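Local coordinates for acyl-coenzyme A oxidase (Caenorhabditis elegans, PDB 5K3J), which catalyses the FAD-dependent first desaturation step of peroxisomal beta-oxidation on ascaroside-CoA pheromone precursors carrying a five-carbon omega side chain, at residues A[78-83]-A[101-106]; A[88-93]-A[138-143]; A[132-137]-A[195-200]. All blocks are in the same frame, centred on the assembly; numbering follows the deposited sequence.

How the contacts relate
Along the chain, helix 66-82 opens contact 1 at residues 78-83, and contact 2 opens soon after in the turn at 88-93. Contact 1 closes at 101-106, joining the ends of helices 66-82 and 93-103. Helix 128-139 opens contact 3 at 132-137; its C-terminal end and the following turn close contact 2 at 138-143, and contact 3 closes only at 195-200, in the beta region. Contact 2 crosses both others, while contacts 1 and 3 follow in series. Thr81 is hydrogen-bonded to Arg141 between contacts 1 and 2, and a Glu142-Arg137 salt bridge joins contacts 2 and 3. They tie the N-terminal helices to one another and to strand 197-205, and all three touch the second subunit.

Contact 1 of 3, residues A[78-83]-A[101-106]; sequences SILTKY and REVIGY
A small, buried and wholly apolar helix-helix contact joins Leu80, near the C-terminal end of helix 66-82, to Val103 and Ile104, where helix 93-103 runs out. Leu80 supplies both of its methyl groups, one to each partner. Its CD1 rests against the fork of Val103, 4.0 Å from both CG1 and CG2, the two side chains reaching toward each other tip to tip. The other branch turns to the next residue: CD2 of Leu80 lies 3.7 Å from CG1 of Ile104 and slightly farther from its CD1, the two chains meeting at a slant. A chi1 of -175° sets the leucine CG anti to the backbone N, and the two methyls divide between Val103 and Ile104. The helices belong to the N-terminal helical domain of the acyl-CoA oxidase fold, and the contact draws together two members of that bundle whose nearest CA atoms here, those of Leu80 and Val103, are 7.8 Å apart. Leu55 also packs on Val103, and Val103 O accepts hydrogen bonds from Lys76, on the leucine's own helix, and from Arg616. Immediately beyond, Gly105 takes a positive phi and turns the chain out of the helix. Ile104 sits about 9 Å, measured from its side chain, from the bound ascaroside-CoA, while Arg101 packs on Glu299, a residue important for substrate specificity.

Contact 2 of 3, residues A[88-93]-A[138-143]; sequences IDRDNE and ARRREI
Arg90 lays one face of its guanidinium over the carbonyl oxygen of Arg139, without directing an N-H at it in a hydrogen bond. The oxygen is nearly equidistant from several atoms of the flat group and its stem: CD of Arg90 is 3.7 Å from Arg139 O, and NH1 of Arg90 is 3.8 Å from the same atom. CA of Arg140 lies over that same face. A bend at chi3 (-75°) folds the end of the Arg90 chain into this position. NH1 of Arg90 also lies 3.8 Å from CG of Arg140, so two arginines pack together, but their guanidinium planes stand 76° apart and do not stack. Arg140 turns its own charge to other partners: its NH1 makes a salt bridge of 3.1 Å to OE2 of Glu142, and its NH2 donates a hydrogen bond to Ala662 O of the second subunit, apparently part of a C-terminal tag. OD1 of Asp91 lies 4.2 Å from NE of Arg139, well out of the guanidinium plane, a proximity of charges only. Asp91 and Arg90 occupy the middle of a type I beta turn from Asp89 to Asn92, facing a Schellman motif with Arg141 as its C-prime residue that ends helix 128-139. Like charges come within 4.8 Å between Arg90 NH1 and Arg140 NE. Because carbonyl groups at a helix C-terminus carry partial negative charge, the Arg90 cation is probably held there electrostatically, aided by a long, weak ion pair to Glu136, while Asp91 would partly offset the gathered positive charge.

Contact 3 of 3, residues A[132-137]-A[195-200]; sequences EKWLER and CNYALV
Trp134 and Tyr197 form the aromatic part of this contact, meeting obliquely. The five-membered ring of the indole and the phenol ring have centroids 5.8 Å apart and planes inclined by 54°, and the nearest atoms are Trp134 NE1 and Tyr197 CE2, 4.2 Å apart. The CA atoms of Trp134 and Tyr197 stand 10.0 Å apart, and the two side chains span the gap. The CD atom of Lys133 lies 3.8 Å above one face of the indole, toward its rim, while Met217 touches both aromatic residues.

The polar part gathers around Arg137, one helical turn beyond Trp134. Its NH1 approaches Tyr197 OH at 4.2 Å, too long for a bond, with the guanidinium and ring planes 80° apart. Glu223 supplies the link that these two groups lack: OE1 makes a salt bridge with Arg137 NH2 and OE2 a hydrogen bond with Tyr197 OH, so one carboxylate bridges helix and strand. A second carboxylate, that of Glu142, takes Arg137 NE. The turn of the arginine at chi3 (70°) bends the end of the chain so that NE meets Glu142 and NH2 meets Glu223, and the two carboxylates should hold the guanidinium in place and offset its charge. Lys660 of the second subunit also packs on Arg137.

In the fold, the contact sets helix 128-139 of the N-terminal helical domain against the start of strand 197-205 in the beta domain. That strand pairs antiparallel with 210-219, which provides Met217, and parallel with 164-168. Farther along it, Leu199 reaches Phe118 and Thr121 of helix 112-125.

Contact 1 of 3, residues A[78-83]-A[101-106]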
loop_
_atom_site.group_PDB
_atom_site.type_symbol
_atom_site.label_atom_id
_atom_site.label_comp_id
_atom_site.label_asym_id
_atom_site.label_seq_id
_atom_site.Cartn_x
_atom_site.Cartn_y
_atom_site.Cartn_z
ATOM N N SER A 78 -13.569 11.534 25.343
ATOM C CA SER A 78 -14.365 12.172 26.381
ATOM C C SER A 78 -13.619 12.145 27.703
ATOM O O SER A 78 -13.716 13.076 28.499
ATOM C CB SER A 78 -15.727 11.487 26.525
ATOM O OG SER A 78 -15.598 10.206 27.119
ATOM N N ILE A 79 -12.876 11.069 27.935
ATOM C CA ILE A 79 -12.040 10.966 29.125
ATOM C C ILE A 79 -10.859 11.926 29.013
ATOM O O ILE A 79 -10.561 12.674 29.948
ATOM C CB ILE A 79 -11.510 9.536 29.335
ATOM C CG1 ILE A 79 -12.666 8.544 29.439
ATOM C CG2 ILE A 79 -10.649 9.471 30.583
ATOM C CD1 ILE A 79 -12.223 7.107 29.499
ATOM N N LEU A 80 -10.198 11.899 27.859
ATOM C CA LEU A 80 -9.041 12.746 27.597
ATOM C C LEU A 80 -9.377 14.226 27.734
ATOM O O LEU A 80 -8.563 15.014 28.213
ATOM C CB LEU A 80 -8.493 12.463 26.199
ATOM C CG LEU A 80 -7.204 13.164 25.789
ATOM C CD1 LEU A 80 -6.067 12.723 26.700
ATOM C CD2 LEU A 80 -6.877 12.885 24.328
ATOM N N THR A 81 -10.581 14.597 27.306
ATOM C CA THR A 81 -11.026 15.984 27.376
ATOM C C THR A 81 -11.110 16.452 28.828
ATOM O O THR A 81 -10.789 17.601 29.138
ATOM C CB THR A 81 -12.388 16.165 26.681
ATOM O OG1 THR A 81 -12.256 15.828 25.293
ATOM C CG2 THR A 81 -12.877 17.601 26.800
ATOM N N LYS A 82 -11.519 15.553 29.718
ATOM C CA LYS A 82 -11.561 15.862 31.143
ATOM C C LYS A 82 -10.157 16.110 31.686
ATOM O O LYS A 82 -9.914 17.099 32.378
ATOM C CB LYS A 82 -12.234 14.730 31.919
ATOM C CG LYS A 82 -11.688 14.535 33.324
ATOM C CD LYS A 82 -12.265 13.306 33.998
ATOM C CE LYS A 82 -11.345 12.831 35.109
ATOM N NZ LYS A 82 -10.806 13.964 35.916
ATOM N N TYR A 83 -9.233 15.212 31.360
ATOM C CA TYR A 83 -7.856 15.324 31.830
ATOM C C TYR A 83 -7.038 16.329 31.019
ATOM O O TYR A 83 -5.843 16.494 31.265
ATOM C CB TYR A 83 -7.161 13.959 31.789
ATOM C CG TYR A 83 -7.599 12.983 32.864
ATOM C CD1 TYR A 83 -7.212 13.157 34.188
ATOM C CD2 TYR A 83 -8.377 11.874 32.551
ATOM C CE1 TYR A 83 -7.602 12.265 35.173
ATOM C CE2 TYR A 83 -8.770 10.975 33.528
ATOM C CZ TYR A 83 -8.379 11.176 34.837
ATOM O OH TYR A 83 -8.768 10.287 35.812
ATOM N N ARG A 101 -2.114 11.955 19.558
ATOM C CA ARG A 101 -1.430 10.932 18.770
ATOM C C ARG A 101 -1.042 9.748 19.647
ATOM O O ARG A 101 -0.977 8.616 19.174
ATOM C CB ARG A 101 -0.178 11.488 18.086
ATOM C CG ARG A 101 -0.427 12.299 16.819
ATOM C CD ARG A 101 0.892 12.831 16.270
ATOM N NE ARG A 101 0.728 13.694 15.105
ATOM C CZ ARG A 101 1.572 14.670 14.791
ATOM N NH1 ARG A 101 2.622 14.905 15.568
ATOM N NH2 ARG A 101 1.367 15.419 13.714
ATOM N N GLU A 102 -0.780 10.016 20.922
ATOM C CA GLU A 102 -0.406 8.957 21.846
ATOM C C GLU A 102 -1.613 8.294 22.484
ATOM O O GLU A 102 -1.800 7.088 22.348
ATOM C CB GLU A 102 0.520 9.485 22.943
ATOM C CG GLU A 102 0.794 8.448 24.024
ATOM C CD GLU A 102 1.915 8.858 24.961
ATOM O OE1 GLU A 102 1.648 9.055 26.167
ATOM O OE2 GLU A 102 3.068 8.977 24.496
ATOM N N VAL A 103 -2.425 9.076 23.187
ATOM C CA VAL A 103 -3.579 8.527 23.897
ATOM C C VAL A 103 -4.629 7.983 22.930
ATOM O O VAL A 103 -4.973 6.801 22.977
ATOM C CB VAL A 103 -4.241 9.574 24.807
ATOM C CG1 VAL A 103 -5.468 8.986 25.482
ATOM C CG2 VAL A 103 -3.252 10.067 25.839
ATOM N N ILE A 104 -5.135 8.837 22.046
ATOM C CA ILE A 104 -6.163 8.405 21.100
ATOM C C ILE A 104 -5.601 7.516 19.992
ATOM O O ILE A 104 -5.992 6.356 19.852
ATOM C CB ILE A 104 -6.884 9.608 20.454
ATOM C CG1 ILE A 104 -7.446 10.545 21.528
ATOM C CG2 ILE A 104 -8.016 9.131 19.558
ATOM C CD1 ILE A 104 -8.596 9.961 22.337
ATOM N N GLY A 105 -4.690 8.065 19.198
ATOM C CA GLY A 105 -4.131 7.330 18.082
ATOM C C GLY A 105 -4.487 7.965 16.754
ATOM O O GLY A 105 -4.945 9.112 16.697
ATOM N N TYR A 106 -4.294 7.210 15.681
ATOM C CA TYR A 106 -4.466 7.747 14.344
ATOM C C TYR A 106 -5.793 7.350 13.703
ATOM O O TYR A 106 -6.198 7.943 12.706
ATOM C CB TYR A 106 -3.324 7.285 13.447
ATOM C CG TYR A 106 -1.938 7.474 14.018
ATOM C CD1 TYR A 106 -1.615 8.581 14.798
ATOM C CD2 TYR A 106 -0.946 6.537 13.769
ATOM C CE1 TYR A 106 -0.338 8.741 15.312
ATOM C CE2 TYR A 106 0.324 6.691 14.275
ATOM C CZ TYR A 106 0.624 7.795 15.046
ATOM O OH TYR A 106 1.889 7.963 15.559
#

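Contact 2 of 3, residues A[88-93]-A[138-143]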
loop_
_atom_site.group_PDB
_atom_site.type_symbol
_atom_site.label_atom_id
_atom_site.label_comp_id
_atom_site.label_asym_id
_atom_site.label_seq_id
_atom_site.Cartn_x
_atom_site.Cartn_y
_atom_site.Cartn_z
ATOM N N ILE A 88 -1.903 19.223 29.685
ATOM C CA ILE A 88 -1.261 20.154 28.753
ATOM C C ILE A 88 -1.805 21.582 28.756
ATOM O O ILE A 88 -2.786 21.900 29.432
ATOM C CB ILE A 88 -1.374 19.676 27.287
ATOM C CG1 ILE A 88 -2.840 19.688 26.833
ATOM C CG2 ILE A 88 -0.725 18.315 27.079
ATOM C CD1 ILE A 88 -3.012 19.543 25.337
ATOM N N ASP A 89 -1.146 22.429 27.968
ATOM C CA ASP A 89 -1.645 23.752 27.616
ATOM C C ASP A 89 -2.612 23.590 26.447
ATOM O O ASP A 89 -2.189 23.327 25.321
ATOM C CB ASP A 89 -0.481 24.682 27.260
ATOM C CG ASP A 89 -0.933 26.063 26.821
ATOM O OD1 ASP A 89 -2.088 26.445 27.105
ATOM O OD2 ASP A 89 -0.115 26.774 26.198
ATOM N N ARG A 90 -3.906 23.732 26.730
ATOM C CA ARG A 90 -4.965 23.407 25.777
ATOM C C ARG A 90 -4.769 24.017 24.392
ATOM O O ARG A 90 -5.023 23.367 23.378
ATOM C CB ARG A 90 -6.320 23.850 26.331
ATOM C CG ARG A 90 -7.478 23.576 25.385
ATOM C CD ARG A 90 -8.608 24.574 25.575
ATOM N NE ARG A 90 -9.376 24.324 26.789
ATOM C CZ ARG A 90 -10.396 25.078 27.188
ATOM N NH1 ARG A 90 -10.763 26.132 26.466
ATOM N NH2 ARG A 90 -11.045 24.782 28.305
ATOM N N ASP A 91 -4.312 25.262 24.353
ATOM C CA ASP A 91 -4.164 25.976 23.092
ATOM C C ASP A 91 -2.732 25.911 22.571
ATOM O O ASP A 91 -2.320 26.726 21.745
ATOM C CB ASP A 91 -4.620 27.426 23.251
ATOM C CG ASP A 91 -6.097 27.528 23.568
ATOM O OD1 ASP A 91 -6.815 26.528 23.345
ATOM O OD2 ASP A 91 -6.541 28.598 24.033
ATOM N N ASN A 92 -1.983 24.934 23.071
ATOM C CA ASN A 92 -0.668 24.607 22.537
ATOM C C ASN A 92 -0.812 23.439 21.567
ATOM O O ASN A 92 -0.939 22.289 21.992
ATOM C CB ASN A 92 0.302 24.262 23.669
ATOM C CG ASN A 92 1.735 24.111 23.195
ATOM O OD1 ASN A 92 2.004 23.992 22.001
ATOM N ND2 ASN A 92 2.667 24.109 24.141
ATOM N N GLU A 93 -0.797 23.731 20.269
ATOM C CA GLU A 93 -1.097 22.704 19.276
ATOM C C GLU A 93 -0.041 21.605 19.240
ATOM O O GLU A 93 -0.363 20.449 18.970
ATOM C CB GLU A 93 -1.252 23.308 17.881
ATOM C CG GLU A 93 -1.822 22.298 16.893
ATOM C CD GLU A 93 -1.989 22.842 15.495
ATOM O OE1 GLU A 93 -1.608 24.006 15.256
ATOM O OE2 GLU A 93 -2.503 22.097 14.633
ATOM N N ALA A 138 -16.054 26.138 20.322
ATOM C CA ALA A 138 -15.347 25.028 19.697
ATOM C C ALA A 138 -14.159 24.585 20.550
ATOM O O ALA A 138 -13.971 23.393 20.796
ATOM C CB ALA A 138 -14.880 25.420 18.305
ATOM N N ARG A 139 -13.366 25.551 21.006
ATOM C CA ARG A 139 -12.142 25.263 21.749
ATOM C C ARG A 139 -12.413 24.612 23.105
ATOM O O ARG A 139 -11.597 23.833 23.603
ATOM C CB ARG A 139 -11.325 26.544 21.939
ATOM C CG ARG A 139 -10.444 26.902 20.740
ATOM C CD ARG A 139 -9.982 28.366 20.765
ATOM N NE ARG A 139 -8.648 28.519 20.185
ATOM C CZ ARG A 139 -8.142 29.668 19.739
ATOM N NH1 ARG A 139 -8.862 30.784 19.784
ATOM N NH2 ARG A 139 -6.915 29.703 19.236
ATOM N N ARG A 140 -13.559 24.936 23.698
ATOM C CA ARG A 140 -13.957 24.344 24.972
ATOM C C ARG A 140 -14.696 23.033 24.725
ATOM O O ARG A 140 -15.229 22.416 25.648
ATOM C CB ARG A 140 -14.844 25.309 25.759
ATOM C CG ARG A 140 -14.438 26.769 25.632
ATOM C CD ARG A 140 -15.407 27.678 26.369
ATOM N NE ARG A 140 -15.077 27.796 27.786
ATOM C CZ ARG A 140 -15.856 27.365 28.773
ATOM N NH1 ARG A 140 -17.016 26.784 28.499
ATOM N NH2 ARG A 140 -15.476 27.513 30.035
ATOM N N ARG A 141 -14.717 22.623 23.463
ATOM C CA ARG A 141 -15.380 21.398 23.031
ATOM C C ARG A 141 -16.810 21.342 23.559
ATOM O O ARG A 141 -17.296 20.286 23.969
ATOM C CB ARG A 141 -14.570 20.167 23.459
ATOM C CG ARG A 141 -13.256 20.060 22.701
ATOM C CD ARG A 141 -12.441 18.829 23.081
ATOM N NE ARG A 141 -11.362 18.608 22.122
ATOM C CZ ARG A 141 -10.439 17.656 22.233
ATOM N NH1 ARG A 141 -10.444 16.827 23.274
ATOM N NH2 ARG A 141 -9.499 17.531 21.304
ATOM N N GLU A 142 -17.471 22.499 23.548
ATOM C CA GLU A 142 -18.902 22.582 23.815
ATOM C C GLU A 142 -19.664 21.990 22.645
ATOM O O GLU A 142 -20.741 21.415 22.813
ATOM C CB GLU A 142 -19.354 24.028 24.027
ATOM C CG GLU A 142 -18.866 24.693 25.300
ATOM C CD GLU A 142 -19.550 26.026 25.544
ATOM O OE1 GLU A 142 -20.747 26.140 25.208
ATOM O OE2 GLU A 142 -18.891 26.960 26.054
ATOM N N ILE A 143 -19.102 22.155 21.453
ATOM C CA ILE A 143 -19.744 21.708 20.227
ATOM C C ILE A 143 -18.747 20.937 19.373
ATOM O O ILE A 143 -17.537 21.139 19.478
ATOM C CB ILE A 143 -20.313 22.891 19.417
ATOM C CG1 ILE A 143 -19.196 23.874 19.033
ATOM C CG2 ILE A 143 -21.404 23.605 20.206
ATOM C CD1 ILE A 143 -19.689 25.124 18.359
#

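Contact 3 of 3, residues A[132-137]-A[195-200]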
loop_
_atom_site.group_PDB
_atom_site.type_symbol
_atom_site.label_atom_id
_atom_site.label_comp_id
_atom_site.label_asym_id
_atom_site.label_seq_id
_atom_site.Cartn_x
_atom_site.Cartn_y
_atom_site.Cartn_z
ATOM N N GLU A 132 -16.481 35.108 18.348
ATOM C CA GLU A 132 -16.999 35.267 19.701
ATOM C C GLU A 132 -18.179 34.334 19.936
ATOM O O GLU A 132 -18.417 33.878 21.054
ATOM C CB GLU A 132 -17.418 36.716 19.936
ATOM C CG GLU A 132 -17.762 37.047 21.375
ATOM C CD GLU A 132 -18.301 38.456 21.524
ATOM O OE1 GLU A 132 -19.148 38.864 20.699
ATOM O OE2 GLU A 132 -17.870 39.159 22.463
ATOM N N LYS A 133 -18.906 34.049 18.864
ATOM C CA LYS A 133 -20.113 33.246 18.949
ATOM C C LYS A 133 -19.829 31.748 18.897
ATOM O O LYS A 133 -20.598 30.952 19.436
ATOM C CB LYS A 133 -21.072 33.628 17.823
ATOM C CG LYS A 133 -22.528 33.289 18.090
ATOM C CD LYS A 133 -23.371 33.507 16.842
ATOM C CE LYS A 133 -23.189 34.910 16.284
ATOM N NZ LYS A 133 -23.800 35.051 14.933
ATOM N N TRP A 134 -18.737 31.353 18.245
ATOM C CA TRP A 134 -18.474 29.925 18.072
ATOM C C TRP A 134 -17.054 29.471 18.420
ATOM O O TRP A 134 -16.879 28.412 19.027
ATOM C CB TRP A 134 -18.768 29.496 16.632
ATOM C CG TRP A 134 -20.192 29.670 16.205
ATOM C CD1 TRP A 134 -21.299 29.137 16.797
ATOM C CD2 TRP A 134 -20.654 30.406 15.070
ATOM N NE1 TRP A 134 -22.430 29.509 16.108
ATOM C CE2 TRP A 134 -22.064 30.289 15.043
ATOM C CE3 TRP A 134 -20.029 31.161 14.075
ATOM C CZ2 TRP A 134 -22.843 30.896 14.067
ATOM C CZ3 TRP A 134 -20.805 31.763 13.105
ATOM C CH2 TRP A 134 -22.198 31.626 13.109
ATOM N N LEU A 135 -16.046 30.248 18.031
ATOM C CA LEU A 135 -14.659 29.784 18.102
ATOM C C LEU A 135 -14.219 29.381 19.508
ATOM O O LEU A 135 -13.455 28.430 19.672
ATOM C CB LEU A 135 -13.707 30.849 17.546
ATOM C CG LEU A 135 -12.222 30.478 17.532
ATOM C CD1 LEU A 135 -11.991 29.120 16.874
ATOM C CD2 LEU A 135 -11.415 31.558 16.825
ATOM N N GLU A 136 -14.696 30.086 20.527
ATOM C CA GLU A 136 -14.350 29.684 21.883
ATOM C C GLU A 136 -15.228 28.521 22.323
ATOM O O GLU A 136 -14.815 27.706 23.140
ATOM C CB GLU A 136 -14.467 30.855 22.861
ATOM C CG GLU A 136 -13.746 30.615 24.190
ATOM C CD GLU A 136 -12.317 30.098 24.022
ATOM O OE1 GLU A 136 -11.626 30.509 23.061
ATOM O OE2 GLU A 136 -11.883 29.272 24.855
ATOM N N ARG A 137 -16.433 28.436 21.773
ATOM C CA ARG A 137 -17.296 27.291 22.048
ATOM C C ARG A 137 -16.673 26.016 21.491
ATOM O O ARG A 137 -16.759 24.949 22.100
ATOM C CB ARG A 137 -18.687 27.492 21.453
ATOM C CG ARG A 137 -19.536 28.524 22.167
ATOM C CD ARG A 137 -21.016 28.290 21.865
ATOM N NE ARG A 137 -21.507 27.070 22.502
ATOM C CZ ARG A 137 -22.629 26.444 22.153
ATOM N NH1 ARG A 137 -23.376 26.915 21.156
ATOM N NH2 ARG A 137 -23.004 25.341 22.794
ATOM N N CYS A 195 -20.519 15.291 14.772
ATOM C CA CYS A 195 -20.706 16.736 14.839
ATOM C C CYS A 195 -22.177 17.116 14.934
ATOM O O CYS A 195 -23.060 16.377 14.485
ATOM C CB CYS A 195 -20.076 17.421 13.625
ATOM S SG CYS A 195 -21.097 17.390 12.138
ATOM N N ASN A 196 -22.435 18.264 15.549
ATOM C CA ASN A 196 -23.757 18.872 15.488
ATOM C C ASN A 196 -23.681 20.212 14.771
ATOM O O ASN A 196 -24.709 20.810 14.447
ATOM C CB ASN A 196 -24.373 19.037 16.881
ATOM C CG ASN A 196 -23.385 19.541 17.907
ATOM O OD1 ASN A 196 -22.298 20.017 17.574
ATOM N ND2 ASN A 196 -23.764 19.442 19.172
ATOM N N TYR A 197 -22.457 20.665 14.511
ATOM C CA TYR A 197 -22.226 21.826 13.665
ATOM C C TYR A 197 -21.306 21.463 12.508
ATOM O O TYR A 197 -20.422 20.621 12.646
ATOM C CB TYR A 197 -21.626 22.976 14.471
ATOM C CG TYR A 197 -22.627 23.723 15.319
ATOM C CD1 TYR A 197 -23.071 23.196 16.525
ATOM C CD2 TYR A 197 -23.129 24.957 14.918
ATOM C CE1 TYR A 197 -23.984 23.871 17.306
ATOM C CE2 TYR A 197 -24.047 25.640 15.695
ATOM C CZ TYR A 197 -24.470 25.089 16.889
ATOM O OH TYR A 197 -25.380 25.753 17.679
ATOM N N ALA A 198 -21.526 22.093 11.361
ATOM C CA ALA A 198 -20.694 21.868 10.189
ATOM C C ALA A 198 -20.438 23.161 9.426
ATOM O O ALA A 198 -21.340 23.981 9.254
ATOM C CB ALA A 198 -21.343 20.844 9.279
ATOM N N LEU A 199 -19.205 23.341 8.968
ATOM C CA LEU A 199 -18.894 24.444 8.072
ATOM C C LEU A 199 -19.092 23.960 6.644
ATOM O O LEU A 199 -18.233 23.277 6.087
ATOM C CB LEU A 199 -17.468 24.955 8.297
ATOM C CG LEU A 199 -17.319 25.925 9.473
ATOM C CD1 LEU A 199 -15.865 26.100 9.884
ATOM C CD2 LEU A 199 -17.929 27.260 9.095
ATOM N N VAL A 200 -20.240 24.301 6.067
ATOM C CA VAL A 200 -20.637 23.791 4.760
ATOM C C VAL A 200 -20.252 24.717 3.616
ATOM O O VAL A 200 -20.667 25.877 3.571
ATOM C CB VAL A 200 -22.151 23.550 4.704
ATOM C CG1 VAL A 200 -22.572 23.115 3.309
ATOM C CG2 VAL A 200 -22.543 22.511 5.730
#